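Local coordinates for vacuolar protein sorting-associated protein 53 (Saccharomyces cerevisiae, PDB 3NS4) that helps tether endosome-derived vesicles to the late Golgi as a subunit of the GARP complex, the chain here being that subunit's helical C-terminal domain, at residues Ala127-Ala132 against Lys169-Ala174; Ser149-Phe154 against Asp193-Lys198. The protein carries 2 engineered substitutions. All blocks are in the same frame, centred on the assembly; numbering follows the deposited sequence.

Both contacts set a segment connecting helices against a helix of the C-terminal domain. Contact 1, about 19 Å from the centre of the chain, sets the turn ending in the first residue of helix 132-142 against helix 165-178. Contact 2 lies deeper, about 8 Å from that centre, where the loop before helix 201-212, ending in a 3-10 turn, meets helix 149-159. The two helices are consecutive, and Trp172 and Trp152, their rings edge-to-face, bring the contacts together, with Trp172 CA 3.5 Å from Trp152 CH2. The chemistry follows position: contact 1 mixes alanine methyls, a leucine and a selenomethionine with an exposed lysine, while contact 2 is made chiefly of buried phenylalanine and valine.

Contact 1: Ala127-Ala132 against Lys169-Ala174; sequences APLDSA and KKMWSA. Engineered in segment 169-174: Met171 (natural residue Leu).
Ala132 and Met171 lead a largely apolar loop-on-helix contact near the periphery of the helical bundle, where the loop after helix 102-125 turns into helix 132-142 and lies against helix 165-178. No hydrogen bond crosses it. The backbones are close here, the CA atoms of Ala132 and Met171 being 4.8 Å apart. Met171 is an engineered selenomethionine, replacing a natural leucine. Its CG stands anti to the carbonyl carbon (chi1 -70°), and further bends at chi2 and chi3 bring the end of the side chain over the start of helix 132-142, with CE 3.4 Å from Ala132 CA. The selenium meets Leu129 from the other end of the turn, SE lying 4.2 Å from Leu129 CD2. Leu129 and Met171 also both touch Tyr135, and Leu129 continues onto Leu156, which ties the loop to helices 132-142 and 149-159. Ser131 occupies the N-cap of helix 132-142, its OG bonded to the backbone N of Asp134. On the exposed side Lys170 extends alongside the turn; its NZ comes 3.5 Å from Asp130 O, but no hydrogen bond is formed. The methyl of Ala132 points toward helix 165-178, fitting between Lys170 and Ala174: its CB is 3.2 Å from Lys170 O and 3.8 Å from Ala174 CB.

Contact 2: Ser149-Phe154 against Asp193-Lys198; sequences SAVWSF and DLFIFK
The ring of Phe197 is covered on both faces and met at its edge. Phe154 CD2 lies over one face, while CG2 of Ile196, the residue just before Phe197, sits over the centre of the opposite face, 3.7 Å above the plane. Val151 CG1 comes in at the edge, in the ring plane, 3.9 Å from Phe197 CE2. The planes of the Phe154 and Phe197 rings differ by only 23°, yet one ring is displaced so far that little of either faces its partner; the centroids are 4.9 Å apart, and Phe154 is stacked instead with Phe207 of helix 201-212. Val151 has turned CG1 anti to its own backbone nitrogen (chi1 164°), which places that methyl at the edge of the Phe197 ring and 3.9 Å from Phe195 CB. Its other methyl, CG2, rests against the backbone of Leu194, 3.9 Å from Leu194 O. These residues fasten helix 149-159 of the helical domain to the loop that leads into helix 201-212. An Asx turn shapes that loop, Asp193 OD2 accepting a hydrogen bond from the backbone N of Phe195 at 3.0 Å, the donor lying above the carboxylate plane. Ile44 of helix 20-47 touches both Phe154 and Phe197. An alanine in place of Phe197 removes the ring that Phe154 CD2 and Ile196 CG2 cover from opposite faces, and would probably open a gap between them and beside Val151 CG1. With no hydrogen bond between the two segments, the loop's hold on the helix depends on the fit of these apolar side chains.

Contact 1: Ala127-Ala132 against Lys169-Ala174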
loop_
_atom_site.group_PDB
_atom_site.type_symbol
_atom_site.label_atom_id
_atom_site.label_comp_id
_atom_site.label_asym_id
_atom_site.label_seq_id
_atom_site.Cartn_x
_atom_site.Cartn_y
_atom_site.Cartn_z
ATOM N N ALA A 127 12.679 0.186 2.097
ATOM C CA ALA A 127 13.635 1.287 2.078
ATOM C C ALA A 127 14.322 1.494 3.422
ATOM O O ALA A 127 13.709 1.353 4.484
ATOM C CB ALA A 127 12.957 2.553 1.648
ATOM N N PRO A 128 15.614 1.803 3.396
ATOM C CA PRO A 128 16.239 2.081 4.700
ATOM C C PRO A 128 15.834 3.466 5.252
ATOM O O PRO A 128 15.398 4.362 4.479
ATOM C CB PRO A 128 17.739 2.049 4.394
ATOM C CG PRO A 128 17.843 2.264 2.904
ATOM C CD PRO A 128 16.583 1.755 2.282
ATOM N N LEU A 129 15.968 3.630 6.575
ATOM C CA LEU A 129 15.671 4.911 7.254
ATOM C C LEU A 129 16.936 5.522 7.854
ATOM O O LEU A 129 16.928 5.957 9.007
ATOM C CB LEU A 129 14.659 4.698 8.363
ATOM C CG LEU A 129 13.286 4.304 7.871
ATOM C CD1 LEU A 129 12.541 3.782 9.063
ATOM C CD2 LEU A 129 12.585 5.481 7.199
ATOM N N ASP A 130 18.019 5.539 7.079
ATOM C CA ASP A 130 19.300 6.043 7.557
ATOM C C ASP A 130 19.398 7.546 7.426
ATOM O O ASP A 130 19.929 8.224 8.323
ATOM C CB ASP A 130 20.451 5.321 6.866
ATOM C CG ASP A 130 20.587 3.873 7.333
ATOM O OD1 ASP A 130 20.777 3.659 8.559
ATOM O OD2 ASP A 130 20.521 2.954 6.479
ATOM N N SER A 131 18.897 8.082 6.317
ATOM C CA SER A 131 18.854 9.530 6.191
ATOM C C SER A 131 17.458 9.997 5.816
ATOM O O SER A 131 16.804 9.416 4.962
ATOM C CB SER A 131 19.927 10.091 5.245
ATOM O OG SER A 131 19.567 9.964 3.889
ATOM N N ALA A 132 17.007 11.043 6.486
ATOM C CA ALA A 132 15.695 11.578 6.219
ATOM C C ALA A 132 15.557 12.010 4.760
ATOM O O ALA A 132 14.443 11.952 4.199
ATOM C CB ALA A 132 15.408 12.734 7.152
ATOM N N LYS A 169 9.976 13.541 13.752
ATOM C CA LYS A 169 10.257 14.892 13.283
ATOM C C LYS A 169 11.489 14.897 12.410
ATOM O O LYS A 169 11.562 15.674 11.477
ATOM C CB LYS A 169 10.476 15.863 14.443
ATOM C CG LYS A 169 9.222 16.297 15.140
ATOM C CD LYS A 169 9.513 17.317 16.239
ATOM C CE LYS A 169 8.216 17.925 16.796
ATOM N NZ LYS A 169 8.441 18.897 17.892
ATOM N N LYS A 170 12.457 14.046 12.739
ATOM C CA LYS A 170 13.707 13.922 11.985
ATOM C C LYS A 170 13.306 13.497 10.551
ATOM O O LYS A 170 13.802 14.028 9.540
ATOM C CB LYS A 170 14.649 12.896 12.702
ATOM C CG LYS A 170 16.189 12.871 12.364
ATOM C CD LYS A 170 16.569 12.048 11.097
ATOM C CE LYS A 170 18.097 12.073 10.769
ATOM N NZ LYS A 170 18.572 11.242 9.568
HETATM N N MSE A 171 12.345 12.583 10.476
HETATM C CA MSE A 171 11.924 12.044 9.208
HETATM C C MSE A 171 11.029 13.000 8.472
HETATM O O MSE A 171 11.143 13.192 7.258
HETATM C CB MSE A 171 11.187 10.720 9.434
HETATM C CG MSE A 171 12.062 9.558 9.886
HETATM SE SE MSE A 171 13.671 9.269 8.770
HETATM C CE MSE A 171 12.953 9.730 7.000
ATOM N N TRP A 172 10.132 13.589 9.236
ATOM C CA TRP A 172 9.128 14.458 8.716
ATOM C C TRP A 172 9.657 15.758 8.148
ATOM O O TRP A 172 9.142 16.285 7.162
ATOM C CB TRP A 172 8.148 14.754 9.837
ATOM C CG TRP A 172 7.299 15.891 9.523
ATOM C CD1 TRP A 172 7.438 17.159 9.987
ATOM C CD2 TRP A 172 6.199 15.901 8.617
ATOM N NE1 TRP A 172 6.470 17.969 9.442
ATOM C CE2 TRP A 172 5.695 17.223 8.594
ATOM C CE3 TRP A 172 5.588 14.922 7.827
ATOM C CZ2 TRP A 172 4.598 17.597 7.817
ATOM C CZ3 TRP A 172 4.491 15.282 7.061
ATOM C CH2 TRP A 172 4.004 16.618 7.061
ATOM N N SER A 173 10.675 16.293 8.796
ATOM C CA SER A 173 11.235 17.546 8.374
ATOM C C SER A 173 11.621 17.495 6.939
ATOM O O SER A 173 11.345 18.432 6.207
ATOM C CB SER A 173 12.473 17.921 9.187
ATOM O OG SER A 173 13.183 18.983 8.553
ATOM N N ALA A 174 12.274 16.416 6.527
ATOM C CA ALA A 174 12.742 16.356 5.141
ATOM C C ALA A 174 11.552 16.348 4.211
ATOM O O ALA A 174 11.523 17.105 3.228
ATOM C CB ALA A 174 13.660 15.179 4.898
#

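Contact 2: Ser149-Phe154 against Asp193-Lys198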
loop_
_atom_site.group_PDB
_atom_site.type_symbol
_atom_site.label_atom_id
_atom_site.label_comp_id
_atom_site.label_asym_id
_atom_site.label_seq_id
_atom_site.Cartn_x
_atom_site.Cartn_y
_atom_site.Cartn_z
ATOM N N SER A 149 -0.114 13.606 4.187
ATOM C CA SER A 149 0.585 13.351 5.429
ATOM C C SER A 149 0.072 12.140 6.186
ATOM O O SER A 149 0.869 11.467 6.852
ATOM C CB SER A 149 0.529 14.573 6.325
ATOM O OG SER A 149 -0.813 14.853 6.634
ATOM N N ALA A 150 -1.230 11.858 6.128
ATOM C CA ALA A 150 -1.721 10.653 6.804
ATOM C C ALA A 150 -1.127 9.381 6.139
ATOM O O ALA A 150 -0.657 8.461 6.832
ATOM C CB ALA A 150 -3.221 10.605 6.808
ATOM N N VAL A 151 -1.114 9.350 4.803
ATOM C CA VAL A 151 -0.561 8.225 4.069
ATOM C C VAL A 151 0.912 8.090 4.447
ATOM O O VAL A 151 1.422 7.006 4.805
ATOM C CB VAL A 151 -0.729 8.450 2.548
ATOM C CG1 VAL A 151 0.155 7.537 1.730
ATOM C CG2 VAL A 151 -2.170 8.265 2.141
ATOM N N TRP A 152 1.590 9.218 4.425
ATOM C CA TRP A 152 2.990 9.206 4.738
ATOM C C TRP A 152 3.260 8.561 6.081
ATOM O O TRP A 152 4.218 7.795 6.258
ATOM C CB TRP A 152 3.460 10.626 4.760
ATOM C CG TRP A 152 4.880 10.732 4.961
ATOM C CD1 TRP A 152 5.856 10.662 4.016
ATOM C CD2 TRP A 152 5.524 10.973 6.205
ATOM N NE1 TRP A 152 7.100 10.851 4.606
ATOM C CE2 TRP A 152 6.920 11.046 5.950
ATOM C CE3 TRP A 152 5.058 11.142 7.519
ATOM C CZ2 TRP A 152 7.855 11.259 6.960
ATOM C CZ3 TRP A 152 5.987 11.372 8.529
ATOM C CH2 TRP A 152 7.375 11.424 8.239
ATOM N N SER A 153 2.361 8.839 7.006
ATOM C CA SER A 153 2.518 8.412 8.361
ATOM C C SER A 153 2.226 6.975 8.550
ATOM O O SER A 153 2.887 6.290 9.345
ATOM C CB SER A 153 1.572 9.220 9.212
ATOM O OG SER A 153 1.866 10.594 9.031
ATOM N N PHE A 154 1.212 6.512 7.840
ATOM C CA PHE A 154 0.829 5.129 7.958
ATOM C C PHE A 154 1.980 4.328 7.382
ATOM O O PHE A 154 2.483 3.393 8.025
ATOM C CB PHE A 154 -0.484 4.887 7.250
ATOM C CG PHE A 154 -1.154 3.630 7.666
ATOM C CD1 PHE A 154 -0.764 2.980 8.848
ATOM C CD2 PHE A 154 -2.262 3.136 6.953
ATOM C CE1 PHE A 154 -1.404 1.786 9.272
ATOM C CE2 PHE A 154 -2.913 1.945 7.386
ATOM C CZ PHE A 154 -2.481 1.267 8.541
ATOM N N ASP A 193 -5.099 11.356 -3.184
ATOM C CA ASP A 193 -4.498 10.074 -3.585
ATOM C C ASP A 193 -4.119 9.318 -2.318
ATOM O O ASP A 193 -3.330 9.812 -1.521
ATOM C CB ASP A 193 -3.263 10.311 -4.465
ATOM C CG ASP A 193 -2.629 9.014 -4.989
ATOM O OD1 ASP A 193 -1.521 9.129 -5.561
ATOM O OD2 ASP A 193 -3.204 7.897 -4.844
ATOM N N LEU A 194 -4.700 8.136 -2.132
ATOM C CA LEU A 194 -4.457 7.312 -0.952
ATOM C C LEU A 194 -3.390 6.253 -1.168
ATOM O O LEU A 194 -3.222 5.366 -0.325
ATOM C CB LEU A 194 -5.731 6.587 -0.556
ATOM C CG LEU A 194 -7.006 7.359 -0.237
ATOM C CD1 LEU A 194 -8.126 6.363 -0.055
ATOM C CD2 LEU A 194 -6.877 8.206 1.002
ATOM N N PHE A 195 -2.715 6.294 -2.316
ATOM C CA PHE A 195 -1.667 5.332 -2.586
ATOM C C PHE A 195 -2.238 3.922 -2.464
ATOM O O PHE A 195 -3.388 3.698 -2.799
ATOM C CB PHE A 195 -0.555 5.569 -1.573
ATOM C CG PHE A 195 0.669 4.734 -1.786
ATOM C CD1 PHE A 195 1.236 4.593 -3.054
ATOM C CD2 PHE A 195 1.317 4.164 -0.705
ATOM C CE1 PHE A 195 2.416 3.837 -3.252
ATOM C CE2 PHE A 195 2.494 3.417 -0.879
ATOM C CZ PHE A 195 3.042 3.250 -2.158
ATOM N N ILE A 196 -1.455 2.998 -1.925
ATOM C CA ILE A 196 -1.858 1.609 -1.762
ATOM C C ILE A 196 -3.120 1.434 -0.884
ATOM O O ILE A 196 -3.766 0.393 -0.913
ATOM C CB ILE A 196 -0.680 0.817 -1.146
ATOM C CG1 ILE A 196 -0.803 -0.665 -1.444
ATOM C CG2 ILE A 196 -0.574 1.055 0.370
ATOM C CD1 ILE A 196 -0.703 -1.039 -2.896
ATOM N N PHE A 197 -3.469 2.451 -0.105
ATOM C CA PHE A 197 -4.599 2.336 0.794
ATOM C C PHE A 197 -5.896 2.499 0.048
ATOM O O PHE A 197 -6.976 2.460 0.627
ATOM C CB PHE A 197 -4.438 3.315 1.932
ATOM C CG PHE A 197 -3.109 3.196 2.606
ATOM C CD1 PHE A 197 -2.790 2.064 3.364
ATOM C CD2 PHE A 197 -2.151 4.199 2.481
ATOM C CE1 PHE A 197 -1.542 1.938 3.987
ATOM C CE2 PHE A 197 -0.887 4.094 3.129
ATOM C CZ PHE A 197 -0.592 2.950 3.868
ATOM N N LYS A 198 -5.763 2.689 -1.259
ATOM C CA LYS A 198 -6.894 2.734 -2.160
ATOM C C LYS A 198 -7.651 1.406 -1.907
ATOM O O LYS A 198 -8.877 1.301 -2.042
ATOM C CB LYS A 198 -6.392 2.805 -3.636
ATOM C CG LYS A 198 -7.472 2.411 -4.559
ATOM C CD LYS A 198 -7.253 2.565 -6.033
ATOM C CE LYS A 198 -8.620 2.161 -6.689
ATOM N NZ LYS A 198 -8.994 2.964 -7.900
#